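Local coordinates for tRNA dimethylallyltransferase (Staphylococcus epidermidis ATCC 12228, PDB 3D3Q), which probably transfers a dimethylallyl group from dimethylallyl diphosphate to the adenine at position 37 of tRNAs that read codons beginning with uridine, at residues L226-E239 and G248-M262. Numbering follows the deposited sequence.
Sequences LFNEVQHLVEQGFE and GYKELVPVIKGNISM
The Tyr249 ring turns its edge to Glu229: the ring and carboxylate planes are nearly parallel, 10° apart, and Tyr249 OH donates a hydrogen bond to Glu229 OE1 (3.0 Å) almost along the C-O axis. Val230 CG1 and Leu233 CD1 come obliquely against the CD2-CE2 side of this ring. The other aromatic, Phe227, is a knob in knobs-into-holes packing of helix 226-235 against the short helix 252-257, whose axes cross at -77° and pass 10.0 Å apart; its hole is formed by Leu252, Val255 and Ile256 and completed by Met262 of the next helix. Val255 CG1 lies at the edge of the Phe227 ring, near its plane, while Ile256, Leu252 and the selenium of Met262 approach obliquely. Met262 SE stands 4.8 Å from the centre of the Phe227 ring, a Met-aromatic contact. In return Ile256 sits among Phe227, Val230, Gln231 and Val234. With its chain running anti to the carbonyl carbon (chi1 -58°) and then extended, Ile256 puts CG1 3.7 Å from Phe227 CZ and CD1 3.4 Å from Val230 CG2. Toward the start of helix 226-235, Leu252 CD1 packs 3.6 Å from Leu226 CG.

Glu229 also links this corner of the transferase, far from the centre of the chain, to the loop with Asp48 and Ile49, whose backbone N atoms share its carboxylate with Tyr249 OH; the loop residue Met47 also touches Tyr249 and Leu233. Gly248 and Tyr249 lie in a region thought, by similarity, to meet substrate tRNA. Beyond the Schellman motif that ends helix 226-235 at Gly237, Glu239 reaches back with an extended chain, and Lys257 NZ meets its OE2 on the syn side in a 2.8 Å salt bridge, somewhat out of the carboxylate plane.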
loop_
_atom_site.group_PDB
_atom_site.type_symbol
_atom_site.label_atom_id
_atom_site.label_comp_id
_atom_site.label_asym_id
_atom_site.label_seq_id
_atom_site.Cartn_x
_atom_site.Cartn_y
_atom_site.Cartn_z
ATOM N N LEU A 226 23.545 -2.176 -1.890
ATOM C CA LEU A 226 22.666 -1.254 -2.624
ATOM C C LEU A 226 23.494 -0.322 -3.497
ATOM O O LEU A 226 23.216 -0.153 -4.682
ATOM C CB LEU A 226 21.829 -0.404 -1.655
ATOM C CG LEU A 226 21.137 0.823 -2.267
ATOM C CD1 LEU A 226 20.169 0.386 -3.351
ATOM C CD2 LEU A 226 20.410 1.613 -1.187
ATOM N N PHE A 227 24.510 0.286 -2.897
ATOM C CA PHE A 227 25.361 1.200 -3.629
ATOM C C PHE A 227 26.027 0.473 -4.799
ATOM O O PHE A 227 26.137 1.030 -5.889
ATOM C CB PHE A 227 26.412 1.804 -2.694
ATOM C CG PHE A 227 27.202 2.926 -3.308
ATOM C CD1 PHE A 227 28.267 2.660 -4.165
ATOM C CD2 PHE A 227 26.862 4.251 -3.055
ATOM C CE1 PHE A 227 28.992 3.698 -4.760
ATOM C CE2 PHE A 227 27.577 5.296 -3.642
ATOM C CZ PHE A 227 28.645 5.019 -4.503
ATOM N N ASN A 228 26.455 -0.769 -4.589
ATOM C CA ASN A 228 27.098 -1.516 -5.663
ATOM C C ASN A 228 26.113 -1.709 -6.817
ATOM O O ASN A 228 26.493 -1.696 -7.990
ATOM C CB ASN A 228 27.574 -2.881 -5.170
ATOM C CG ASN A 228 28.445 -3.588 -6.187
ATOM O OD1 ASN A 228 28.683 -4.791 -6.096
ATOM N ND2 ASN A 228 28.935 -2.838 -7.165
ATOM N N GLU A 229 24.843 -1.877 -6.474
ATOM C CA GLU A 229 23.823 -2.072 -7.477
ATOM C C GLU A 229 23.639 -0.812 -8.319
ATOM O O GLU A 229 23.710 -0.877 -9.548
ATOM C CB GLU A 229 22.507 -2.454 -6.815
ATOM C CG GLU A 229 21.514 -3.146 -7.723
ATOM C CD GLU A 229 20.236 -3.473 -6.991
ATOM O OE1 GLU A 229 19.433 -2.540 -6.772
ATOM O OE2 GLU A 229 20.041 -4.651 -6.613
ATOM N N VAL A 230 23.415 0.335 -7.677
ATOM C CA VAL A 230 23.224 1.570 -8.428
ATOM C C VAL A 230 24.448 1.873 -9.273
ATOM O O VAL A 230 24.377 2.639 -10.230
ATOM C CB VAL A 230 22.952 2.783 -7.518
ATOM C CG1 VAL A 230 21.880 2.457 -6.507
ATOM C CG2 VAL A 230 24.213 3.219 -6.849
ATOM N N GLN A 231 25.573 1.260 -8.922
ATOM C CA GLN A 231 26.806 1.465 -9.671
ATOM C C GLN A 231 26.737 0.715 -10.983
ATOM O O GLN A 231 27.101 1.248 -12.019
ATOM C CB GLN A 231 28.012 0.975 -8.871
ATOM C CG GLN A 231 28.466 1.908 -7.754
ATOM C CD GLN A 231 29.786 1.455 -7.139
ATOM O OE1 GLN A 231 29.878 0.360 -6.580
ATOM N NE2 GLN A 231 30.813 2.298 -7.243
ATOM N N HIS A 232 26.272 -0.526 -10.929
ATOM C CA HIS A 232 26.159 -1.336 -12.130
ATOM C C HIS A 232 25.129 -0.731 -13.065
ATOM O O HIS A 232 25.301 -0.738 -14.286
ATOM C CB HIS A 232 25.745 -2.758 -11.772
ATOM C CG HIS A 232 26.779 -3.507 -10.986
ATOM N ND1 HIS A 232 26.452 -4.491 -10.074
ATOM C CD2 HIS A 232 28.134 -3.433 -10.987
ATOM C CE1 HIS A 232 27.559 -4.989 -9.547
ATOM N NE2 HIS A 232 28.594 -4.366 -10.085
ATOM N N LEU A 233 24.048 -0.208 -12.496
ATOM C CA LEU A 233 22.982 0.400 -13.294
ATOM C C LEU A 233 23.445 1.683 -13.956
ATOM O O LEU A 233 23.265 1.859 -15.154
ATOM C CB LEU A 233 21.772 0.692 -12.417
ATOM C CG LEU A 233 20.989 -0.529 -11.949
ATOM C CD1 LEU A 233 20.057 -0.134 -10.818
ATOM C CD2 LEU A 233 20.206 -1.110 -13.120
ATOM N N VAL A 234 24.030 2.577 -13.167
ATOM C CA VAL A 234 24.510 3.845 -13.690
ATOM C C VAL A 234 25.626 3.628 -14.716
ATOM O O VAL A 234 25.783 4.419 -15.639
ATOM C CB VAL A 234 24.989 4.771 -12.547
ATOM C CG1 VAL A 234 26.253 4.221 -11.930
ATOM C CG2 VAL A 234 25.211 6.163 -13.066
ATOM N N GLU A 235 26.391 2.554 -14.561
ATOM C CA GLU A 235 27.467 2.243 -15.498
ATOM C C GLU A 235 26.885 1.740 -16.818
ATOM O O GLU A 235 27.423 2.017 -17.890
ATOM C CB GLU A 235 28.419 1.190 -14.910
ATOM C CG GLU A 235 29.574 1.772 -14.081
ATOM C CD GLU A 235 30.412 0.710 -13.358
ATOM O OE1 GLU A 235 31.543 1.041 -12.917
ATOM O OE2 GLU A 235 29.935 -0.444 -13.216
ATOM N N GLN A 236 25.782 1.003 -16.741
ATOM C CA GLN A 236 25.129 0.495 -17.942
ATOM C C GLN A 236 24.322 1.598 -18.632
ATOM O O GLN A 236 23.481 1.329 -19.491
ATOM C CB GLN A 236 24.226 -0.682 -17.589
ATOM C CG GLN A 236 25.004 -1.941 -17.326
ATOM C CD GLN A 236 24.183 -2.982 -16.602
ATOM O OE1 GLN A 236 23.730 -2.752 -15.477
ATOM N NE2 GLN A 236 23.991 -4.140 -17.236
ATOM N N GLY A 237 24.585 2.841 -18.237
ATOM C CA GLY A 237 23.908 3.981 -18.820
ATOM C C GLY A 237 22.431 4.094 -18.527
ATOM O O GLY A 237 21.772 4.989 -19.057
ATOM N N PHE A 238 21.899 3.208 -17.692
ATOM C CA PHE A 238 20.476 3.262 -17.368
ATOM C C PHE A 238 20.082 4.508 -16.598
ATOM O O PHE A 238 18.969 4.606 -16.107
ATOM C CB PHE A 238 20.057 2.027 -16.584
ATOM C CG PHE A 238 19.966 0.797 -17.416
ATOM C CD1 PHE A 238 19.241 0.798 -18.594
ATOM C CD2 PHE A 238 20.570 -0.380 -17.002
ATOM C CE1 PHE A 238 19.110 -0.367 -19.351
ATOM C CE2 PHE A 238 20.449 -1.559 -17.750
ATOM C CZ PHE A 238 19.717 -1.550 -18.927
ATOM N N GLU A 239 21.003 5.455 -16.491
ATOM C CA GLU A 239 20.748 6.712 -15.808
ATOM C C GLU A 239 19.782 7.513 -16.698
ATOM O O GLU A 239 19.588 7.161 -17.861
ATOM C CB GLU A 239 22.074 7.445 -15.660
ATOM C CG GLU A 239 22.027 8.699 -14.832
ATOM C CD GLU A 239 23.360 9.440 -14.827
ATOM O OE1 GLU A 239 24.397 8.795 -15.131
ATOM O OE2 GLU A 239 23.366 10.655 -14.499
ATOM N N GLY A 248 15.973 5.791 -3.478
ATOM C CA GLY A 248 16.912 4.706 -3.273
ATOM C C GLY A 248 17.915 4.582 -4.419
ATOM O O GLY A 248 18.817 3.748 -4.393
ATOM N N TYR A 249 17.756 5.410 -5.439
ATOM C CA TYR A 249 18.657 5.383 -6.559
ATOM C C TYR A 249 19.012 6.799 -6.932
ATOM O O TYR A 249 20.179 7.106 -7.164
ATOM C CB TYR A 249 18.038 4.679 -7.772
ATOM C CG TYR A 249 17.766 3.213 -7.571
ATOM C CD1 TYR A 249 16.650 2.792 -6.881
ATOM C CD2 TYR A 249 18.634 2.252 -8.057
ATOM C CE1 TYR A 249 16.397 1.446 -6.680
ATOM C CE2 TYR A 249 18.393 0.900 -7.863
ATOM C CZ TYR A 249 17.269 0.504 -7.176
ATOM O OH TYR A 249 16.998 -0.831 -6.996
ATOM N N LYS A 250 18.012 7.672 -6.983
ATOM C CA LYS A 250 18.254 9.067 -7.342
ATOM C C LYS A 250 19.143 9.776 -6.314
ATOM O O LYS A 250 19.856 10.714 -6.661
ATOM C CB LYS A 250 16.928 9.833 -7.503
ATOM C CG LYS A 250 16.131 9.985 -6.224
ATOM C CD LYS A 250 14.933 10.916 -6.377
ATOM C CE LYS A 250 14.195 11.036 -5.045
ATOM N NZ LYS A 250 13.010 11.925 -5.107
ATOM N N GLU A 251 19.119 9.322 -5.062
ATOM C CA GLU A 251 19.939 9.946 -4.028
ATOM C C GLU A 251 21.378 9.487 -4.106
ATOM O O GLU A 251 22.300 10.256 -3.864
ATOM C CB GLU A 251 19.392 9.640 -2.632
ATOM C CG GLU A 251 17.973 10.130 -2.409
ATOM C CD GLU A 251 16.939 9.052 -2.655
ATOM O OE1 GLU A 251 17.288 8.027 -3.292
ATOM O OE2 GLU A 251 15.776 9.245 -2.222
ATOM N N LEU A 252 21.564 8.224 -4.456
ATOM C CA LEU A 252 22.898 7.663 -4.559
ATOM C C LEU A 252 23.623 7.995 -5.854
ATOM O O LEU A 252 24.843 7.949 -5.896
ATOM C CB LEU A 252 22.844 6.145 -4.367
ATOM C CG LEU A 252 22.284 5.650 -3.023
ATOM C CD1 LEU A 252 22.260 4.124 -2.987
ATOM C CD2 LEU A 252 23.123 6.174 -1.885
ATOM N N VAL A 253 22.903 8.325 -6.916
ATOM C CA VAL A 253 23.594 8.637 -8.170
ATOM C C VAL A 253 24.589 9.783 -7.997
ATOM O O VAL A 253 25.721 9.704 -8.462
ATOM C CB VAL A 253 22.610 8.998 -9.321
ATOM C CG1 VAL A 253 23.382 9.316 -10.591
ATOM C CG2 VAL A 253 21.674 7.838 -9.585
ATOM N N PRO A 254 24.178 10.867 -7.314
ATOM C CA PRO A 254 25.055 12.023 -7.090
ATOM C C PRO A 254 26.342 11.693 -6.336
ATOM O O PRO A 254 27.409 12.225 -6.646
ATOM C CB PRO A 254 24.163 12.988 -6.300
ATOM C CG PRO A 254 22.804 12.669 -6.806
ATOM C CD PRO A 254 22.820 11.158 -6.823
ATOM N N VAL A 255 26.239 10.807 -5.354
ATOM C CA VAL A 255 27.394 10.429 -4.562
ATOM C C VAL A 255 28.401 9.620 -5.394
ATOM O O VAL A 255 29.588 9.560 -5.071
ATOM C CB VAL A 255 26.948 9.662 -3.265
ATOM C CG1 VAL A 255 26.349 8.330 -3.623
ATOM C CG2 VAL A 255 28.125 9.488 -2.330
ATOM N N ILE A 256 27.925 9.035 -6.485
ATOM C CA ILE A 256 28.781 8.261 -7.367
ATOM C C ILE A 256 29.623 9.204 -8.221
ATOM O O ILE A 256 30.679 8.833 -8.744
ATOM C CB ILE A 256 27.956 7.382 -8.303
ATOM C CG1 ILE A 256 27.064 6.462 -7.489
ATOM C CG2 ILE A 256 28.865 6.550 -9.176
ATOM C CD1 ILE A 256 26.177 5.576 -8.355
ATOM N N LYS A 257 29.147 10.432 -8.353
ATOM C CA LYS A 257 29.837 11.444 -9.130
ATOM C C LYS A 257 30.793 12.243 -8.247
ATOM O O LYS A 257 31.782 12.805 -8.723
ATOM C CB LYS A 257 28.800 12.353 -9.792
ATOM C CG LYS A 257 27.804 11.558 -10.643
ATOM C CD LYS A 257 26.875 12.445 -11.439
ATOM C CE LYS A 257 26.051 11.634 -12.429
ATOM N NZ LYS A 257 25.054 12.486 -13.154
ATOM N N GLY A 258 30.495 12.279 -6.955
ATOM C CA GLY A 258 31.346 12.986 -6.026
ATOM C C GLY A 258 30.848 14.386 -5.760
ATOM O O GLY A 258 31.610 15.259 -5.339
ATOM N N ASN A 259 29.568 14.615 -6.008
ATOM C CA ASN A 259 29.000 15.932 -5.770
ATOM C C ASN A 259 28.359 15.994 -4.394
ATOM O O ASN A 259 28.178 17.068 -3.828
ATOM C CB ASN A 259 27.978 16.271 -6.854
ATOM C CG ASN A 259 28.612 16.411 -8.215
ATOM O OD1 ASN A 259 28.268 15.686 -9.151
ATOM N ND2 ASN A 259 29.557 17.336 -8.332
ATOM N N ILE A 260 28.031 14.833 -3.849
ATOM C CA ILE A 260 27.429 14.785 -2.529
ATOM C C ILE A 260 28.092 13.675 -1.702
ATOM O O ILE A 260 28.561 12.669 -2.253
ATOM C CB ILE A 260 25.903 14.582 -2.655
ATOM C CG1 ILE A 260 25.259 14.536 -1.273
ATOM C CG2 ILE A 260 25.602 13.329 -3.463
ATOM C CD1 ILE A 260 23.747 14.418 -1.307
ATOM N N SER A 261 28.164 13.865 -0.384
ATOM C CA SER A 261 28.809 12.877 0.496
ATOM C C SER A 261 27.885 11.716 0.804
ATOM O O SER A 261 26.672 11.868 0.806
ATOM C CB SER A 261 29.254 13.535 1.807
ATOM O OG SER A 261 28.146 13.991 2.550
HETATM N N MSE A 262 28.468 10.556 1.070
HETATM C CA MSE A 262 27.679 9.375 1.378
HETATM C C MSE A 262 26.781 9.631 2.584
HETATM O O MSE A 262 25.605 9.271 2.579
HETATM C CB MSE A 262 28.601 8.183 1.657
HETATM C CG MSE A 262 27.888 6.853 1.918
HETATM SE SE MSE A 262 27.111 6.036 0.324
HETATM C CE MSE A 262 25.404 6.940 0.383
#